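Local atomic coordinates of hydrogenase maturation factor (Thermoanaerobacter tengcongensis, PDB entry 3VTH), a protein that probably catalyses the ATP-dependent transfer of a carbamoyl group from carbamoyl phosphate to the C-terminal cysteine of HypE during [NiFe]-hydrogenase maturation. Residues A603-L607 against I608-K612; T554-G557 against F558-D561. All blocks are in the same frame, centred on the assembly; numbering follows the deposited sequence.

From the N terminus the chain reaches contact 2 first, in residues 554-561 around the C-terminal part of helix 551-559, and contact 1 later, at the C-terminal end of helix 597-607 and the loop that leads on to helix 619-626. Both are local, joining residues a few positions apart, and they follow in series, neither nested nor crossed. They nevertheless meet in space: Ala603 CB lies 3.8 Å from Phe558 CG, and Ala606 CB lies 3.9 Å from Ala555 CB, so small alanines let the two helices come close. Within the Kae1-like carbamoyltransferase part of the protein, contact 2 faces strand 530-542 and helices 567-572 and 575-587, whereas contact 1 faces helices 619-626, 649-662 and 666-692.

Contact 1: residues A603-L607 against I608-K612; sequences AVAAL and IGVRK
Ile608 N donates a hydrogen bond to Val604 O at 3.0 Å, the last helical i to i+4 bond before the chain departs. A Schellman motif then closes helix 597-607: Val610 N reaches back to Ala605 O at 2.8 Å, and Gly609 N to Ala606 O at 3.2 Å, from well above that carbonyl's plane. Gly609 takes the left-handed turn (phi 70°), a conformation easy for a residue without a side chain. Past the glycine, Arg611 O comes to 3.3 Å from Ala606 CA, a C-H...O contact; this buried oxygen has no hydrogen-bond donor.

With CG1 set between its backbone N and carbonyl carbon (chi1 70°), Ile608 lays that carbon 3.3 Å from Val604 O, while CD1 continues to Val604 CG1 at 4.4 Å. Val610 brings CB to 4.0 Å from Ala605 CB; the small alanine leaves room for this apolar contact beside the Schellman bond. Replacing Ile608 by an alanine would probably leave Val604 without its apolar mate and open a gap toward Ile656 and Ile669 of neighbouring helices. Arg611 leads away, its NE in a salt bridge with Glu623 of helix 619-626.

Three backbone N-H groups thus satisfy the carbonyls of Val604, Ala605 and Ala606, and carbons of Ile608 and Val610 lie against the first two. The helix ends on a buried apolar side, while the turn from Gly609 onward comes toward solvent.

Contact 2: residues T554-G557 against F558-D561; sequences TALG and FIFD
Thr554 and Phe558 lie side by side on one flank of helix 551-559, a turn apart, and their backbones are joined by the clearest bond of the contact, Phe558 N to Thr554 O at 3.0 Å with an N-H...O angle of 153°. The Thr554 methyl CG2 meets Phe558 CE2 at 4.0 Å. Its hydroxyl makes a weak hydrogen bond to Ala547 O instead. A threonine suits this place because one branch is apolar and the other polar.

On another flank Leu556 and Ile559 cross obliquely, CD2 to CD1 at 4.2 Å. A chi1 of 67° swings Ile559 CG1 back over the preceding turn, 3.3 Å from Ala555 O. Phe569 touches both Leu556 and Ile559, continuing this buried apolar side.

Toward Asp561 the grip slackens. Ile559 N shares weak bonds with Ala555 O and Leu556 O, and Phe560 N makes a weak one, 3.4 Å, to Gly557 O. The partly exposed Phe560 brings CD2 to 3.2 Å from the same Gly557 O, while CB of the exposed Asp561 sits over one face of its ring. Pro540 and Ile585 also touch this phenylalanine.

One firm i to i+4 bond is therefore followed by weak ones, divided at the still buried Ile559 and then of i to i+3 type at the partly exposed Phe560, while apolar side chains hold the buried flanks against neighbouring helices and strand 530-542.

Contact 1: residues A603-L607 against I608-K612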
ATOM      1  N   ALA A 603     -19.410 -17.976  -5.460  1.00 26.22           N
ATOM      2  CA  ALA A 603     -20.492 -18.973  -5.562  1.00 26.63           C
ATOM      3  C   ALA A 603     -21.714 -18.592  -4.706  1.00 27.53           C
ATOM      4  O   ALA A 603     -22.874 -18.686  -5.152  1.00 28.33           O
ATOM      5  CB  ALA A 603     -19.973 -20.373  -5.182  1.00 25.40           C
ATOM      6  N   VAL A 604     -21.461 -18.187  -3.463  1.00 27.36           N
ATOM      7  CA  VAL A 604     -22.531 -17.712  -2.570  1.00 27.53           C
ATOM      8  C   VAL A 604     -23.232 -16.487  -3.141  1.00 28.22           C
ATOM      9  O   VAL A 604     -24.469 -16.440  -3.181  1.00 28.79           O
ATOM     10  CB  VAL A 604     -21.999 -17.377  -1.149  1.00 27.57           C
ATOM     11  CG1 VAL A 604     -23.108 -16.746  -0.278  1.00 27.84           C
ATOM     12  CG2 VAL A 604     -21.421 -18.634  -0.493  1.00 27.14           C
ATOM     13  N   ALA A 605     -22.458 -15.499  -3.590  1.00 26.99           N
ATOM     14  CA  ALA A 605     -23.053 -14.251  -4.101  1.00 28.01           C
ATOM     15  C   ALA A 605     -23.993 -14.518  -5.296  1.00 29.02           C
ATOM     16  O   ALA A 605     -25.094 -13.951  -5.371  1.00 29.79           O
ATOM     17  CB  ALA A 605     -21.978 -13.240  -4.472  1.00 26.94           C
ATOM     18  N   ALA A 606     -23.560 -15.402  -6.194  1.00 28.54           N
ATOM     19  CA  ALA A 606     -24.349 -15.786  -7.371  1.00 30.67           C
ATOM     20  C   ALA A 606     -25.617 -16.555  -6.985  1.00 31.33           C
ATOM     21  O   ALA A 606     -26.695 -16.303  -7.516  1.00 32.03           O
ATOM     22  CB  ALA A 606     -23.492 -16.625  -8.338  1.00 29.61           C
ATOM     23  N   LEU A 607     -25.466 -17.482  -6.042  1.00 31.52           N
ATOM     24  CA  LEU A 607     -26.552 -18.355  -5.626  1.00 33.02           C
ATOM     25  C   LEU A 607     -27.657 -17.594  -4.941  1.00 34.10           C
ATOM     26  O   LEU A 607     -28.828 -17.926  -5.116  1.00 35.20           O
ATOM     27  CB  LEU A 607     -26.046 -19.473  -4.711  1.00 32.56           C
ATOM     28  CG  LEU A 607     -25.437 -20.664  -5.460  1.00 34.86           C
ATOM     29  CD1 LEU A 607     -24.692 -21.587  -4.494  1.00 36.07           C
ATOM     30  CD2 LEU A 607     -26.530 -21.439  -6.222  1.00 34.94           C
ATOM     31  N   ILE A 608     -27.305 -16.590  -4.141  1.00 33.27           N
ATOM     32  CA  ILE A 608     -28.353 -15.803  -3.480  1.00 34.83           C
ATOM     33  C   ILE A 608     -28.710 -14.527  -4.245  1.00 35.95           C
ATOM     34  O   ILE A 608     -29.390 -13.642  -3.722  1.00 36.93           O
ATOM     35  CB  ILE A 608     -28.075 -15.570  -1.976  1.00 34.35           C
ATOM     36  CG1 ILE A 608     -26.890 -14.614  -1.762  1.00 33.47           C
ATOM     37  CG2 ILE A 608     -27.815 -16.931  -1.283  1.00 33.66           C
ATOM     38  CD1 ILE A 608     -26.709 -14.200  -0.305  1.00 33.43           C
ATOM     39  N   GLY A 609     -28.264 -14.453  -5.494  1.00 36.20           N
ATOM     40  CA  GLY A 609     -28.674 -13.377  -6.387  1.00 37.93           C
ATOM     41  C   GLY A 609     -28.136 -11.997  -6.055  1.00 38.48           C
ATOM     42  O   GLY A 609     -28.778 -10.994  -6.382  1.00 39.20           O
ATOM     43  N   VAL A 610     -26.968 -11.926  -5.451  1.00 38.14           N
ATOM     44  CA  VAL A 610     -26.298 -10.662  -5.234  1.00 39.09           C
ATOM     45  C   VAL A 610     -25.874 -10.065  -6.559  1.00 40.18           C
ATOM     46  O   VAL A 610     -26.118  -8.945  -6.826  1.00 40.69           O
ATOM     47  CB  VAL A 610     -25.107 -10.820  -4.301  1.00 38.01           C
ATOM     48  CG1 VAL A 610     -24.254  -9.587  -4.244  1.00 37.66           C
ATOM     49  CG2 VAL A 610     -25.558 -11.164  -2.957  1.00 38.31           C
ATOM     50  N   ARG A 611     -25.234 -10.860  -7.372  1.00 40.66           N
ATOM     51  CA  ARG A 611     -24.769 -10.533  -8.717  1.00 42.72           C
ATOM     52  C   ARG A 611     -24.607 -11.834  -9.504  1.00 42.79           C
ATOM     53  O   ARG A 611     -24.347 -12.874  -8.912  1.00 42.36           O
ATOM     54  CB  ARG A 611     -23.405  -9.810  -8.657  1.00 42.15           C
ATOM     55  CG  ARG A 611     -23.533  -8.291  -8.632  1.00 46.33           C
ATOM     56  CD  ARG A 611     -22.186  -7.585  -8.692  1.00 49.09           C
ATOM     57  NE  ARG A 611     -22.392  -6.146  -8.895  1.00 53.24           N
ATOM     58  CZ  ARG A 611     -22.241  -5.524 -10.061  1.00 54.83           C
ATOM     59  NH1 ARG A 611     -21.863  -6.199 -11.142  1.00 55.10           N
ATOM     60  NH2 ARG A 611     -22.455  -4.219 -10.144  1.00 56.76           N
ATOM     61  N   LYS A 612     -24.747 -11.784 -10.825  1.00 43.94           N
ATOM     62  CA  LYS A 612     -24.414 -12.950 -11.649  1.00 44.48           C
ATOM     63  C   LYS A 612     -23.137 -12.700 -12.429  1.00 43.46           C
ATOM     64  O   LYS A 612     -22.457 -13.642 -12.843  1.00 42.58           O
ATOM     65  CB  LYS A 612     -25.551 -13.329 -12.603  1.00 46.44           C
ATOM     66  CG  LYS A 612     -26.882 -13.661 -11.917  1.00 50.13           C
ATOM     67  CD  LYS A 612     -27.437 -15.030 -12.357  1.00 53.75           C
ATOM     68  CE  LYS A 612     -27.894 -15.041 -13.812  1.00 57.09           C
ATOM     69  NZ  LYS A 612     -28.199 -16.431 -14.285  1.00 57.82           N
TER

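Contact 2: residues T554-G557 against F558-D561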
ATOM      1  N   THR A 554     -18.967 -19.930 -11.879  1.00 31.56           N
ATOM      2  CA  THR A 554     -18.282 -20.391 -10.685  1.00 29.50           C
ATOM      3  C   THR A 554     -19.262 -21.153  -9.810  1.00 28.29           C
ATOM      4  O   THR A 554     -18.941 -22.237  -9.321  1.00 27.69           O
ATOM      5  CB  THR A 554     -17.656 -19.223  -9.887  1.00 28.47           C
ATOM      6  OG1 THR A 554     -16.560 -18.697 -10.633  1.00 29.61           O
ATOM      7  CG2 THR A 554     -17.132 -19.715  -8.538  1.00 26.82           C
ATOM      8  N   ALA A 555     -20.461 -20.601  -9.628  1.00 28.38           N
ATOM      9  CA  ALA A 555     -21.489 -21.285  -8.843  1.00 28.20           C
ATOM     10  C   ALA A 555     -21.838 -22.654  -9.437  1.00 28.60           C
ATOM     11  O   ALA A 555     -21.985 -23.630  -8.703  1.00 28.50           O
ATOM     12  CB  ALA A 555     -22.740 -20.424  -8.709  1.00 28.57           C
ATOM     13  N   LEU A 556     -21.989 -22.727 -10.758  1.00 28.85           N
ATOM     14  CA  LEU A 556     -22.287 -24.010 -11.418  1.00 29.32           C
ATOM     15  C   LEU A 556     -21.186 -25.054 -11.176  1.00 28.51           C
ATOM     16  O   LEU A 556     -21.459 -26.237 -10.933  1.00 28.99           O
ATOM     17  CB  LEU A 556     -22.505 -23.807 -12.918  1.00 30.08           C
ATOM     18  CG  LEU A 556     -23.803 -23.089 -13.285  1.00 31.44           C
ATOM     19  CD1 LEU A 556     -23.812 -22.740 -14.749  1.00 32.76           C
ATOM     20  CD2 LEU A 556     -25.025 -23.964 -12.918  1.00 31.64           C
ATOM     21  N   GLY A 557     -19.943 -24.611 -11.269  1.00 27.32           N
ATOM     22  CA  GLY A 557     -18.813 -25.447 -10.889  1.00 27.67           C
ATOM     23  C   GLY A 557     -18.941 -25.992  -9.470  1.00 27.51           C
ATOM     24  O   GLY A 557     -18.746 -27.187  -9.242  1.00 28.60           O
ATOM     25  N   PHE A 558     -19.291 -25.134  -8.518  1.00 26.79           N
ATOM     26  CA  PHE A 558     -19.391 -25.557  -7.108  1.00 27.25           C
ATOM     27  C   PHE A 558     -20.527 -26.563  -6.879  1.00 28.65           C
ATOM     28  O   PHE A 558     -20.450 -27.389  -5.953  1.00 28.53           O
ATOM     29  CB  PHE A 558     -19.543 -24.346  -6.169  1.00 26.86           C
ATOM     30  CG  PHE A 558     -18.226 -23.756  -5.713  1.00 27.10           C
ATOM     31  CD1 PHE A 558     -17.887 -23.733  -4.362  1.00 27.96           C
ATOM     32  CD2 PHE A 558     -17.301 -23.274  -6.638  1.00 28.19           C
ATOM     33  CE1 PHE A 558     -16.651 -23.196  -3.926  1.00 26.88           C
ATOM     34  CE2 PHE A 558     -16.077 -22.739  -6.218  1.00 26.93           C
ATOM     35  CZ  PHE A 558     -15.752 -22.711  -4.850  1.00 27.17           C
ATOM     36  N   ILE A 559     -21.560 -26.495  -7.726  1.00 29.26           N
ATOM     37  CA  ILE A 559     -22.739 -27.361  -7.568  1.00 31.02           C
ATOM     38  C   ILE A 559     -22.859 -28.450  -8.637  1.00 33.00           C
ATOM     39  O   ILE A 559     -23.890 -29.118  -8.711  1.00 33.98           O
ATOM     40  CB  ILE A 559     -24.062 -26.539  -7.520  1.00 31.09           C
ATOM     41  CG1 ILE A 559     -24.354 -25.853  -8.869  1.00 29.88           C
ATOM     42  CG2 ILE A 559     -24.017 -25.562  -6.349  1.00 30.83           C
ATOM     43  CD1 ILE A 559     -25.788 -25.263  -9.009  1.00 31.35           C
ATOM     44  N   PHE A 560     -21.805 -28.638  -9.444  1.00 34.24           N
ATOM     45  CA  PHE A 560     -21.870 -29.481 -10.658  1.00 36.71           C
ATOM     46  C   PHE A 560     -22.456 -30.883 -10.454  1.00 38.36           C
ATOM     47  O   PHE A 560     -23.179 -31.398 -11.318  1.00 39.49           O
ATOM     48  CB  PHE A 560     -20.496 -29.571 -11.341  1.00 36.73           C
ATOM     49  CG  PHE A 560     -19.574 -30.615 -10.747  1.00 37.80           C
ATOM     50  CD1 PHE A 560     -19.326 -31.809 -11.431  1.00 40.21           C
ATOM     51  CD2 PHE A 560     -18.970 -30.416  -9.502  1.00 37.49           C
ATOM     52  CE1 PHE A 560     -18.475 -32.785 -10.886  1.00 41.36           C
ATOM     53  CE2 PHE A 560     -18.110 -31.390  -8.949  1.00 39.09           C
ATOM     54  CZ  PHE A 560     -17.862 -32.565  -9.640  1.00 38.67           C
ATOM     55  N   ASP A 561     -22.147 -31.504  -9.322  1.00 38.75           N
ATOM     56  CA  ASP A 561     -22.573 -32.895  -9.098  1.00 40.77           C
ATOM     57  C   ASP A 561     -23.857 -33.003  -8.277  1.00 41.41           C
ATOM     58  O   ASP A 561     -24.193 -34.080  -7.793  1.00 41.29           O
ATOM     59  CB  ASP A 561     -21.451 -33.697  -8.424  1.00 41.01           C
ATOM     60  CG  ASP A 561     -20.975 -33.061  -7.132  1.00 41.65           C
ATOM     61  OD1 ASP A 561     -21.538 -32.022  -6.726  1.00 43.67           O
ATOM     62  OD2 ASP A 561     -20.030 -33.591  -6.521  1.00 43.76           O
TER